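Local structure of octaprenyl-diphosphate synthase (Bacteroides thetaiotaomicron, 3RMG) at residues R51-Y62 and L177-A186; I291-L302 and L314-V322. The protein probably acts as a magnesium-dependent prenyltransferase of the FPP/GGPP synthase family, which builds longer isoprenyl diphosphates from shorter ones. All coordinates share one frame; numbering follows the deposited sequence.

Interaction 1. Residues R51-Y62 and L177-A186; sequences RPILVLLVARLY and LFAACAEAAA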
loop_
_atom_site.group_PDB
_atom_site.type_symbol
_atom_site.label_atom_id
_atom_site.label_comp_id
_atom_site.label_asym_id
_atom_site.label_seq_id
_atom_site.Cartn_x
_atom_site.Cartn_y
_atom_site.Cartn_z
ATOM N N ARG A 51 -1.191 -2.981 -20.943
ATOM C CA ARG A 51 -1.798 -3.990 -20.073
ATOM C C ARG A 51 -3.330 -3.987 -20.108
ATOM O O ARG A 51 -3.941 -5.045 -20.181
ATOM C CB ARG A 51 -1.278 -3.873 -18.632
ATOM C CG ARG A 51 0.182 -4.250 -18.474
ATOM C CD ARG A 51 0.768 -3.720 -17.150
ATOM N NE ARG A 51 2.219 -3.808 -17.167
ATOM C CZ ARG A 51 3.034 -2.793 -17.441
ATOM N NH1 ARG A 51 2.540 -1.587 -17.688
ATOM N NH2 ARG A 51 4.347 -2.984 -17.442
ATOM N N PRO A 52 -3.956 -2.802 -20.030
ATOM C CA PRO A 52 -5.410 -2.742 -20.190
ATOM C C PRO A 52 -5.882 -3.346 -21.508
ATOM O O PRO A 52 -6.893 -4.049 -21.532
ATOM C CB PRO A 52 -5.701 -1.243 -20.129
ATOM C CG PRO A 52 -4.657 -0.739 -19.195
ATOM C CD PRO A 52 -3.412 -1.505 -19.601
ATOM N N ILE A 53 -5.158 -3.107 -22.594
ATOM C CA ILE A 53 -5.536 -3.738 -23.861
ATOM C C ILE A 53 -5.474 -5.268 -23.748
ATOM O O ILE A 53 -6.339 -5.976 -24.257
ATOM C CB ILE A 53 -4.686 -3.238 -25.037
ATOM C CG1 ILE A 53 -5.132 -1.832 -25.453
ATOM C CG2 ILE A 53 -4.807 -4.175 -26.204
ATOM C CD1 ILE A 53 -4.091 -1.081 -26.277
ATOM N N LEU A 54 -4.459 -5.782 -23.064
ATOM C CA LEU A 54 -4.375 -7.217 -22.839
ATOM C C LEU A 54 -5.590 -7.743 -22.045
ATOM O O LEU A 54 -6.164 -8.774 -22.385
ATOM C CB LEU A 54 -3.083 -7.574 -22.106
ATOM C CG LEU A 54 -2.779 -9.061 -21.984
ATOM C CD1 LEU A 54 -2.792 -9.680 -23.373
ATOM C CD2 LEU A 54 -1.441 -9.303 -21.291
ATOM N N VAL A 55 -5.961 -7.051 -20.972
ATOM C CA VAL A 55 -7.072 -7.504 -20.150
ATOM C C VAL A 55 -8.339 -7.610 -20.997
ATOM O O VAL A 55 -9.059 -8.604 -20.926
ATOM C CB VAL A 55 -7.345 -6.536 -18.974
ATOM C CG1 VAL A 55 -8.616 -6.970 -18.223
ATOM C CG2 VAL A 55 -6.129 -6.459 -18.030
ATOM N N LEU A 56 -8.595 -6.581 -21.803
ATOM C CA LEU A 56 -9.789 -6.537 -22.632
ATOM C C LEU A 56 -9.764 -7.623 -23.695
ATOM O O LEU A 56 -10.751 -8.358 -23.850
ATOM C CB LEU A 56 -9.984 -5.145 -23.255
ATOM C CG LEU A 56 -10.018 -4.025 -22.206
ATOM C CD1 LEU A 56 -10.139 -2.667 -22.833
ATOM C CD2 LEU A 56 -11.149 -4.254 -21.214
ATOM N N LEU A 57 -8.655 -7.746 -24.426
ATOM C CA LEU A 57 -8.601 -8.778 -25.471
ATOM C C LEU A 57 -8.807 -10.183 -24.900
ATOM O O LEU A 57 -9.593 -10.962 -25.447
ATOM C CB LEU A 57 -7.322 -8.701 -26.310
ATOM C CG LEU A 57 -7.106 -7.470 -27.203
ATOM C CD1 LEU A 57 -5.730 -7.460 -27.763
ATOM C CD2 LEU A 57 -8.124 -7.385 -28.330
ATOM N N VAL A 58 -8.119 -10.516 -23.805
ATOM C CA VAL A 58 -8.242 -11.872 -23.218
ATOM C C VAL A 58 -9.679 -12.176 -22.806
ATOM O O VAL A 58 -10.172 -13.275 -23.021
ATOM C CB VAL A 58 -7.295 -12.076 -21.988
ATOM C CG1 VAL A 58 -7.695 -13.326 -21.163
ATOM C CG2 VAL A 58 -5.890 -12.199 -22.446
ATOM N N ALA A 59 -10.349 -11.206 -22.199
ATOM C CA ALA A 59 -11.735 -11.418 -21.774
ATOM C C ALA A 59 -12.617 -11.684 -22.986
ATOM O O ALA A 59 -13.495 -12.564 -22.961
ATOM C CB ALA A 59 -12.258 -10.223 -20.965
ATOM N N ARG A 60 -12.357 -10.943 -24.058
ATOM C CA ARG A 60 -13.128 -11.094 -25.288
ATOM C C ARG A 60 -12.875 -12.443 -25.972
ATOM O O ARG A 60 -13.676 -12.880 -26.802
ATOM C CB ARG A 60 -12.895 -9.915 -26.241
ATOM C CG ARG A 60 -13.625 -8.622 -25.805
ATOM C CD ARG A 60 -15.145 -8.691 -26.003
ATOM N NE ARG A 60 -15.472 -8.922 -27.406
ATOM C CZ ARG A 60 -15.489 -7.963 -28.330
ATOM N NH1 ARG A 60 -15.218 -6.703 -27.996
ATOM N NH2 ARG A 60 -15.779 -8.261 -29.592
ATOM N N LEU A 61 -11.791 -13.128 -25.613
ATOM C CA LEU A 61 -11.650 -14.515 -26.068
ATOM C C LEU A 61 -12.814 -15.365 -25.565
ATOM O O LEU A 61 -13.230 -16.297 -26.235
ATOM C CB LEU A 61 -10.336 -15.142 -25.606
ATOM C CG LEU A 61 -9.055 -14.736 -26.319
ATOM C CD1 LEU A 61 -7.869 -15.414 -25.655
ATOM C CD2 LEU A 61 -9.140 -15.105 -27.799
ATOM N N TYR A 62 -13.345 -15.030 -24.392
ATOM C CA TYR A 62 -14.324 -15.893 -23.720
ATOM C C TYR A 62 -15.744 -15.351 -23.711
ATOM O O TYR A 62 -16.704 -16.118 -23.698
ATOM C CB TYR A 62 -13.881 -16.158 -22.284
ATOM C CG TYR A 62 -12.506 -16.735 -22.226
ATOM C CD1 TYR A 62 -12.239 -17.980 -22.775
ATOM C CD2 TYR A 62 -11.464 -16.031 -21.646
ATOM C CE1 TYR A 62 -10.970 -18.517 -22.740
ATOM C CE2 TYR A 62 -10.192 -16.548 -21.605
ATOM C CZ TYR A 62 -9.946 -17.797 -22.158
ATOM O OH TYR A 62 -8.672 -18.323 -22.122
ATOM N N LEU A 177 3.012 -9.304 -13.497
ATOM C CA LEU A 177 1.941 -8.338 -13.727
ATOM C C LEU A 177 1.154 -8.664 -15.004
ATOM O O LEU A 177 -0.080 -8.700 -14.986
ATOM C CB LEU A 177 2.499 -6.914 -13.808
ATOM C CG LEU A 177 1.478 -5.784 -13.999
ATOM C CD1 LEU A 177 0.398 -5.817 -12.921
ATOM C CD2 LEU A 177 2.179 -4.423 -14.014
ATOM N N PHE A 178 1.857 -8.884 -16.115
ATOM C CA PHE A 178 1.177 -9.274 -17.344
ATOM C C PHE A 178 0.362 -10.576 -17.165
ATOM O O PHE A 178 -0.758 -10.672 -17.644
ATOM C CB PHE A 178 2.154 -9.400 -18.511
ATOM C CG PHE A 178 2.498 -8.088 -19.164
ATOM C CD1 PHE A 178 3.485 -7.266 -18.631
ATOM C CD2 PHE A 178 1.843 -7.682 -20.323
ATOM C CE1 PHE A 178 3.811 -6.059 -19.242
ATOM C CE2 PHE A 178 2.158 -6.486 -20.939
ATOM C CZ PHE A 178 3.147 -5.670 -20.396
ATOM N N ALA A 179 0.923 -11.569 -16.487
ATOM C CA ALA A 179 0.191 -12.818 -16.216
ATOM C C ALA A 179 -1.044 -12.521 -15.375
ATOM O O ALA A 179 -2.128 -13.052 -15.629
ATOM C CB ALA A 179 1.087 -13.822 -15.493
ATOM N N ALA A 180 -0.887 -11.654 -14.382
ATOM C CA ALA A 180 -1.999 -11.287 -13.524
ATOM C C ALA A 180 -3.087 -10.617 -14.353
ATOM O O ALA A 180 -4.276 -10.914 -14.205
ATOM C CB ALA A 180 -1.532 -10.374 -12.392
ATOM N N CYS A 181 -2.686 -9.723 -15.251
ATOM C CA CYS A 181 -3.675 -9.066 -16.096
ATOM C C CYS A 181 -4.523 -10.076 -16.869
ATOM O O CYS A 181 -5.758 -10.016 -16.851
ATOM C CB CYS A 181 -2.985 -8.093 -17.054
ATOM S SG CYS A 181 -2.391 -6.596 -16.197
ATOM N N ALA A 182 -3.857 -10.998 -17.557
ATOM C CA ALA A 182 -4.555 -11.980 -18.371
ATOM C C ALA A 182 -5.410 -12.910 -17.488
ATOM O O ALA A 182 -6.571 -13.136 -17.774
ATOM C CB ALA A 182 -3.550 -12.774 -19.194
ATOM N N GLU A 183 -4.831 -13.410 -16.400
ATOM C CA GLU A 183 -5.544 -14.290 -15.466
ATOM C C GLU A 183 -6.808 -13.637 -14.925
ATOM O O GLU A 183 -7.886 -14.245 -14.912
ATOM C CB GLU A 183 -4.639 -14.708 -14.298
ATOM C CG GLU A 183 -5.254 -15.836 -13.442
ATOM C CD GLU A 183 -4.364 -16.269 -12.292
ATOM O OE1 GLU A 183 -4.719 -17.259 -11.635
ATOM O OE2 GLU A 183 -3.307 -15.634 -12.056
ATOM N N ALA A 184 -6.671 -12.399 -14.471
ATOM C CA ALA A 184 -7.814 -11.619 -14.002
ATOM C C ALA A 184 -8.842 -11.416 -15.116
ATOM O O ALA A 184 -10.059 -11.458 -14.872
ATOM C CB ALA A 184 -7.344 -10.263 -13.463
ATOM N N ALA A 185 -8.365 -11.200 -16.342
ATOM C CA ALA A 185 -9.295 -11.043 -17.464
ATOM C C ALA A 185 -10.221 -12.258 -17.566
ATOM O O ALA A 185 -11.421 -12.091 -17.713
ATOM C CB ALA A 185 -8.553 -10.799 -18.795
ATOM N N ALA A 186 -9.657 -13.465 -17.475
ATOM C CA ALA A 186 -10.442 -14.719 -17.545
ATOM C C ALA A 186 -11.375 -14.943 -16.343
ATOM O O ALA A 186 -12.541 -15.250 -16.510
ATOM C CB ALA A 186 -9.509 -15.952 -17.731
#

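Interaction 2. Residues I291-L302 and L314-V322; sequences IEQYKKKAFDLL and LRTYLDYVV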
loop_
_atom_site.group_PDB
_atom_site.type_symbol
_atom_site.label_atom_id
_atom_site.label_comp_id
_atom_site.label_asym_id
_atom_site.label_seq_id
_atom_site.Cartn_x
_atom_site.Cartn_y
_atom_site.Cartn_z
ATOM N N ILE A 291 13.427 -13.811 -27.327
ATOM C CA ILE A 291 12.120 -13.201 -27.526
ATOM C C ILE A 291 11.299 -14.007 -28.536
ATOM O O ILE A 291 10.119 -14.286 -28.311
ATOM C CB ILE A 291 12.258 -11.738 -27.996
ATOM C CG1 ILE A 291 12.737 -10.859 -26.843
ATOM C CG2 ILE A 291 10.937 -11.197 -28.533
ATOM C CD1 ILE A 291 13.072 -9.445 -27.267
ATOM N N GLU A 292 11.934 -14.386 -29.640
ATOM C CA GLU A 292 11.292 -15.149 -30.708
ATOM C C GLU A 292 10.796 -16.498 -30.182
ATOM O O GLU A 292 9.721 -16.960 -30.544
ATOM C CB GLU A 292 12.305 -15.382 -31.836
ATOM C CG GLU A 292 11.769 -15.185 -33.235
ATOM C CD GLU A 292 11.078 -13.855 -33.397
ATOM O OE1 GLU A 292 11.493 -12.890 -32.720
ATOM O OE2 GLU A 292 10.119 -13.777 -34.195
ATOM N N GLN A 293 11.591 -17.135 -29.332
ATOM C CA GLN A 293 11.189 -18.398 -28.739
ATOM C C GLN A 293 9.920 -18.234 -27.898
ATOM O O GLN A 293 8.992 -19.036 -28.013
ATOM C CB GLN A 293 12.313 -18.978 -27.878
ATOM C CG GLN A 293 13.441 -19.636 -28.663
ATOM C CD GLN A 293 14.736 -19.736 -27.852
ATOM O OE1 GLN A 293 15.811 -19.957 -28.406
ATOM N NE2 GLN A 293 14.632 -19.559 -26.539
ATOM N N TYR A 294 9.883 -17.206 -27.052
ATOM C CA TYR A 294 8.721 -16.996 -26.192
ATOM C C TYR A 294 7.495 -16.555 -26.981
ATOM O O TYR A 294 6.365 -16.903 -26.636
ATOM C CB TYR A 294 9.024 -16.019 -25.054
ATOM C CG TYR A 294 9.707 -16.695 -23.896
ATOM C CD1 TYR A 294 8.974 -17.420 -22.961
ATOM C CD2 TYR A 294 11.090 -16.619 -23.738
ATOM C CE1 TYR A 294 9.605 -18.052 -21.902
ATOM C CE2 TYR A 294 11.736 -17.255 -22.681
ATOM C CZ TYR A 294 10.992 -17.969 -21.778
ATOM O OH TYR A 294 11.625 -18.586 -20.737
ATOM N N LYS A 295 7.727 -15.795 -28.039
ATOM C CA LYS A 295 6.659 -15.375 -28.930
ATOM C C LYS A 295 6.048 -16.595 -29.593
ATOM O O LYS A 295 4.828 -16.688 -29.743
ATOM C CB LYS A 295 7.203 -14.442 -29.999
ATOM C CG LYS A 295 6.157 -13.767 -30.835
ATOM C CD LYS A 295 6.828 -12.867 -31.852
ATOM C CE LYS A 295 5.833 -12.295 -32.834
ATOM N NZ LYS A 295 6.512 -11.823 -34.073
ATOM N N LYS A 296 6.892 -17.538 -29.991
ATOM C CA LYS A 296 6.377 -18.744 -30.624
ATOM C C LYS A 296 5.626 -19.583 -29.595
ATOM O O LYS A 296 4.594 -20.172 -29.900
ATOM C CB LYS A 296 7.506 -19.559 -31.265
ATOM C CG LYS A 296 7.057 -20.904 -31.814
ATOM C CD LYS A 296 8.250 -21.820 -32.045
ATOM C CE LYS A 296 7.855 -23.296 -32.081
ATOM N NZ LYS A 296 7.004 -23.630 -33.257
ATOM N N LYS A 297 6.137 -19.638 -28.370
ATOM C CA LYS A 297 5.425 -20.346 -27.316
ATOM C C LYS A 297 4.025 -19.757 -27.155
ATOM O O LYS A 297 3.042 -20.486 -26.972
ATOM C CB LYS A 297 6.196 -20.270 -26.003
ATOM C CG LYS A 297 7.416 -21.205 -25.924
ATOM C CD LYS A 297 8.033 -21.106 -24.534
ATOM C CE LYS A 297 9.543 -21.320 -24.555
ATOM N NZ LYS A 297 9.893 -22.757 -24.664
ATOM N N ALA A 298 3.940 -18.433 -27.256
ATOM C CA ALA A 298 2.675 -17.739 -27.121
ATOM C C ALA A 298 1.740 -18.039 -28.283
ATOM O O ALA A 298 0.563 -18.317 -28.062
ATOM C CB ALA A 298 2.896 -16.233 -26.983
ATOM N N PHE A 299 2.261 -17.979 -29.511
ATOM C CA PHE A 299 1.474 -18.273 -30.708
ATOM C C PHE A 299 0.965 -19.713 -30.688
ATOM O O PHE A 299 -0.198 -19.984 -30.980
ATOM C CB PHE A 299 2.309 -18.031 -31.976
ATOM C CG PHE A 299 2.336 -16.587 -32.417
ATOM C CD1 PHE A 299 2.723 -16.243 -33.696
ATOM C CD2 PHE A 299 1.947 -15.581 -31.553
ATOM C CE1 PHE A 299 2.740 -14.918 -34.102
ATOM C CE2 PHE A 299 1.956 -14.257 -31.954
ATOM C CZ PHE A 299 2.359 -13.927 -33.231
ATOM N N ASP A 300 1.853 -20.631 -30.335
ATOM C CA ASP A 300 1.486 -22.017 -30.205
ATOM C C ASP A 300 0.369 -22.184 -29.176
ATOM O O ASP A 300 -0.511 -23.017 -29.352
ATOM C CB ASP A 300 2.711 -22.854 -29.835
ATOM C CG ASP A 300 3.619 -23.105 -31.021
ATOM O OD1 ASP A 300 4.714 -23.657 -30.806
ATOM O OD2 ASP A 300 3.243 -22.742 -32.166
ATOM N N LEU A 301 0.388 -21.377 -28.117
ATOM C CA LEU A 301 -0.676 -21.449 -27.120
ATOM C C LEU A 301 -1.994 -21.016 -27.734
ATOM O O LEU A 301 -3.014 -21.679 -27.541
ATOM C CB LEU A 301 -0.395 -20.550 -25.916
ATOM C CG LEU A 301 -0.067 -21.066 -24.512
ATOM C CD1 LEU A 301 -0.293 -19.910 -23.567
ATOM C CD2 LEU A 301 -0.894 -22.268 -24.058
ATOM N N LEU A 302 -1.968 -19.885 -28.439
ATOM C CA LEU A 302 -3.162 -19.347 -29.116
ATOM C C LEU A 302 -3.755 -20.266 -30.196
ATOM O O LEU A 302 -4.944 -20.161 -30.511
ATOM C CB LEU A 302 -2.860 -17.977 -29.745
ATOM C CG LEU A 302 -2.748 -16.810 -28.759
ATOM C CD1 LEU A 302 -2.192 -15.586 -29.430
ATOM C CD2 LEU A 302 -4.104 -16.522 -28.165
ATOM N N LEU A 314 -4.849 -10.219 -30.797
ATOM C CA LEU A 314 -3.769 -10.675 -29.912
ATOM C C LEU A 314 -2.473 -11.019 -30.659
ATOM O O LEU A 314 -1.380 -10.660 -30.213
ATOM C CB LEU A 314 -4.230 -11.894 -29.110
ATOM C CG LEU A 314 -5.051 -11.509 -27.886
ATOM C CD1 LEU A 314 -5.859 -12.680 -27.390
ATOM C CD2 LEU A 314 -4.122 -10.935 -26.788
ATOM N N ARG A 315 -2.578 -11.717 -31.787
ATOM C CA ARG A 315 -1.380 -11.978 -32.553
ATOM C C ARG A 315 -0.719 -10.663 -32.978
ATOM O O ARG A 315 0.489 -10.536 -32.887
ATOM C CB ARG A 315 -1.647 -12.889 -33.752
ATOM C CG ARG A 315 -2.102 -14.277 -33.343
ATOM C CD ARG A 315 -1.959 -15.292 -34.459
ATOM N NE ARG A 315 -2.530 -14.837 -35.725
ATOM C CZ ARG A 315 -3.830 -14.849 -36.022
ATOM N NH1 ARG A 315 -4.235 -14.442 -37.218
ATOM N NH2 ARG A 315 -4.725 -15.262 -35.133
ATOM N N THR A 316 -1.513 -9.689 -33.420
ATOM C CA THR A 316 -0.983 -8.383 -33.819
ATOM C C THR A 316 -0.406 -7.629 -32.615
ATOM O O THR A 316 0.640 -7.013 -32.699
ATOM C CB THR A 316 -2.064 -7.498 -34.491
ATOM O OG1 THR A 316 -2.742 -8.248 -35.503
ATOM C CG2 THR A 316 -1.437 -6.268 -35.130
ATOM N N TYR A 317 -1.105 -7.660 -31.493
ATOM C CA TYR A 317 -0.564 -7.109 -30.256
ATOM C C TYR A 317 0.840 -7.676 -29.990
ATOM O O TYR A 317 1.784 -6.943 -29.718
ATOM C CB TYR A 317 -1.497 -7.502 -29.124
ATOM C CG TYR A 317 -1.132 -7.023 -27.741
ATOM C CD1 TYR A 317 -1.686 -5.854 -27.221
ATOM C CD2 TYR A 317 -0.286 -7.769 -26.928
ATOM C CE1 TYR A 317 -1.383 -5.426 -25.936
ATOM C CE2 TYR A 317 0.028 -7.349 -25.643
ATOM C CZ TYR A 317 -0.525 -6.183 -25.153
ATOM O OH TYR A 317 -0.220 -5.775 -23.879
ATOM N N LEU A 318 0.981 -8.990 -30.082
ATOM C CA LEU A 318 2.236 -9.610 -29.717
ATOM C C LEU A 318 3.322 -9.300 -30.750
ATOM O O LEU A 318 4.478 -9.099 -30.387
ATOM C CB LEU A 318 2.055 -11.117 -29.460
ATOM C CG LEU A 318 3.260 -11.872 -28.878
ATOM C CD1 LEU A 318 4.020 -11.028 -27.865
ATOM C CD2 LEU A 318 2.836 -13.182 -28.243
ATOM N N ASP A 319 2.948 -9.209 -32.026
ATOM C CA ASP A 319 3.894 -8.784 -33.061
ATOM C C ASP A 319 4.378 -7.361 -32.816
ATOM O O ASP A 319 5.537 -7.039 -33.053
ATOM C CB ASP A 319 3.269 -8.862 -34.446
ATOM C CG ASP A 319 3.273 -10.267 -35.012
ATOM O OD1 ASP A 319 2.435 -10.554 -35.889
ATOM O OD2 ASP A 319 4.117 -11.084 -34.588
ATOM N N TYR A 320 3.475 -6.512 -32.342
ATOM C CA TYR A 320 3.763 -5.102 -32.137
ATOM C C TYR A 320 4.672 -4.912 -30.922
ATOM O O TYR A 320 5.573 -4.071 -30.934
ATOM C CB TYR A 320 2.454 -4.347 -31.952
ATOM C CG TYR A 320 2.542 -2.856 -32.139
ATOM C CD1 TYR A 320 2.270 -2.276 -33.377
ATOM C CD2 TYR A 320 2.863 -2.018 -31.070
ATOM C CE1 TYR A 320 2.332 -0.902 -33.553
ATOM C CE2 TYR A 320 2.927 -0.646 -31.234
ATOM C CZ TYR A 320 2.661 -0.091 -32.476
ATOM O OH TYR A 320 2.724 1.275 -32.647
ATOM N N VAL A 321 4.435 -5.692 -29.872
ATOM C CA VAL A 321 5.353 -5.735 -28.742
ATOM C C VAL A 321 6.764 -6.082 -29.237
ATOM O O VAL A 321 7.667 -5.243 -29.217
ATOM C CB VAL A 321 4.886 -6.753 -27.686
ATOM C CG1 VAL A 321 5.999 -7.070 -26.696
ATOM C CG2 VAL A 321 3.659 -6.229 -26.968
ATOM N N VAL A 322 6.938 -7.313 -29.707
ATOM C CA VAL A 322 8.214 -7.757 -30.262
ATOM C C VAL A 322 8.858 -6.761 -31.237
ATOM O O VAL A 322 9.970 -6.287 -31.006
ATOM C CB VAL A 322 8.065 -9.112 -30.969
ATOM C CG1 VAL A 322 9.330 -9.448 -31.754
ATOM C CG2 VAL A 322 7.746 -10.195 -29.953
#

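Interaction 1. Residues R51-Y62 and L177-A186
Arg51 lies across Phe178 at one end of a close, buried helix pair in the all-helical isoprenoid synthase fold. The segment axes approach to 8.0 Å, and their chain directions differ by 35°, so the helices run roughly parallel. The aromatic contact is a CH-pi interaction: Arg51 CG sits over the ring face of Phe178, 4.0 Å from the centroid. From there the extended chain carries the guanidinium past CE1 and CZ, its plane tilted 52° from the ring, too steep for a flat stack. Leu177 reaches the same arginine with one methyl, CD2, which lies 3.2 Å from Arg51 NE, and His80 of helix 67-90 touches both residues. Leu54 CD2 meets the ring edge instead, 3.8 Å from Phe178 CD2.

Further along, mostly small apolar side chains meet. Val55 puts CG2 against Cys181 CB, while Val58, with CG1 anti to its backbone N (chi1 165°), sets that methyl 3.6 Å from Ala185 CB. Alanines allow the backbones to close in, and the CA atoms of Ala59 and Ala185 are 5.0 Å apart. A methyl-to-carbonyl approach marks this closeness: Ala185 CB comes within 3.1 Å of Val55 O.

Interaction 2. Residues I291-L302 and L314-V322
Lys295 NZ reaches Asp319 OD2 at 2.6 Å, a salt bridge whose hydrogen-bond geometry is weak and whose length is doubtful because OD2 is modelled too close to a neighbour. It spans an antiparallel alpha-alpha hairpin of the last two helices, 283-302 and 309-323; the segment directions differ by 178° and their axes lie 11.0 Å apart, so side chains rather than backbones fill the interface.

The lysine also contributes carbon surface. Its CG is anti to the backbone N (chi1 -170°) and the rest of the chain is extended, which lays Lys295 CD against Val322 CG2 at 3.4 Å. Lys295 CG, nearer the backbone, packs on Leu318 CG. With an alanine here, Asp319 would probably be left without its charge partner in the hairpin, and Val322 and Leu318 would lose the aliphatic chain packed against them.

Among the apolar pairs, Ile291 CG2 meets Val322 CG2 at 3.6 Å, and Leu318 CD2 presses on Ala298 CB at 3.3 Å, tighter than usual for two carbons. Leu302 CD1 adds a looser contact near Leu314 and Arg315, whose guanidinium turns elsewhere, to a salt bridge with Asp307.

Phe299 packs against both Arg315 and Leu318. Arg315 CG stands above one face, offset toward the rim, while Leu318 CD2 approaches obliquely, 4.0 Å from Phe299 CE2. The ring edge faces the backbone, with Phe299 CZ 3.9 Å from Arg315 O.

How the interactions relate
Interaction 1 is core packing: ten of its twelve touching residues are buried, and the two helices belong to regions far apart in sequence. Interaction 2 joins neighbours in the chain and is only partly buried, with five of eleven touching residues enclosed. Chemistry follows place. Alanines and valines are consistent with the closer axes of 51-62/177-186; across 291-302/314-322, longer side chains and a Lys295-Asp319 ion pair of uncertain length bridge a wider gap. Helix 50-62 connects the two contacts. Tyr317, on the back of helix 309-323, has CE1 3.7 Å from Ile53 CG2, and its OH packs near Phe178 and hydrogen-bonds to Met50 O. Leu314, which also faces Leu302, packs on Leu61.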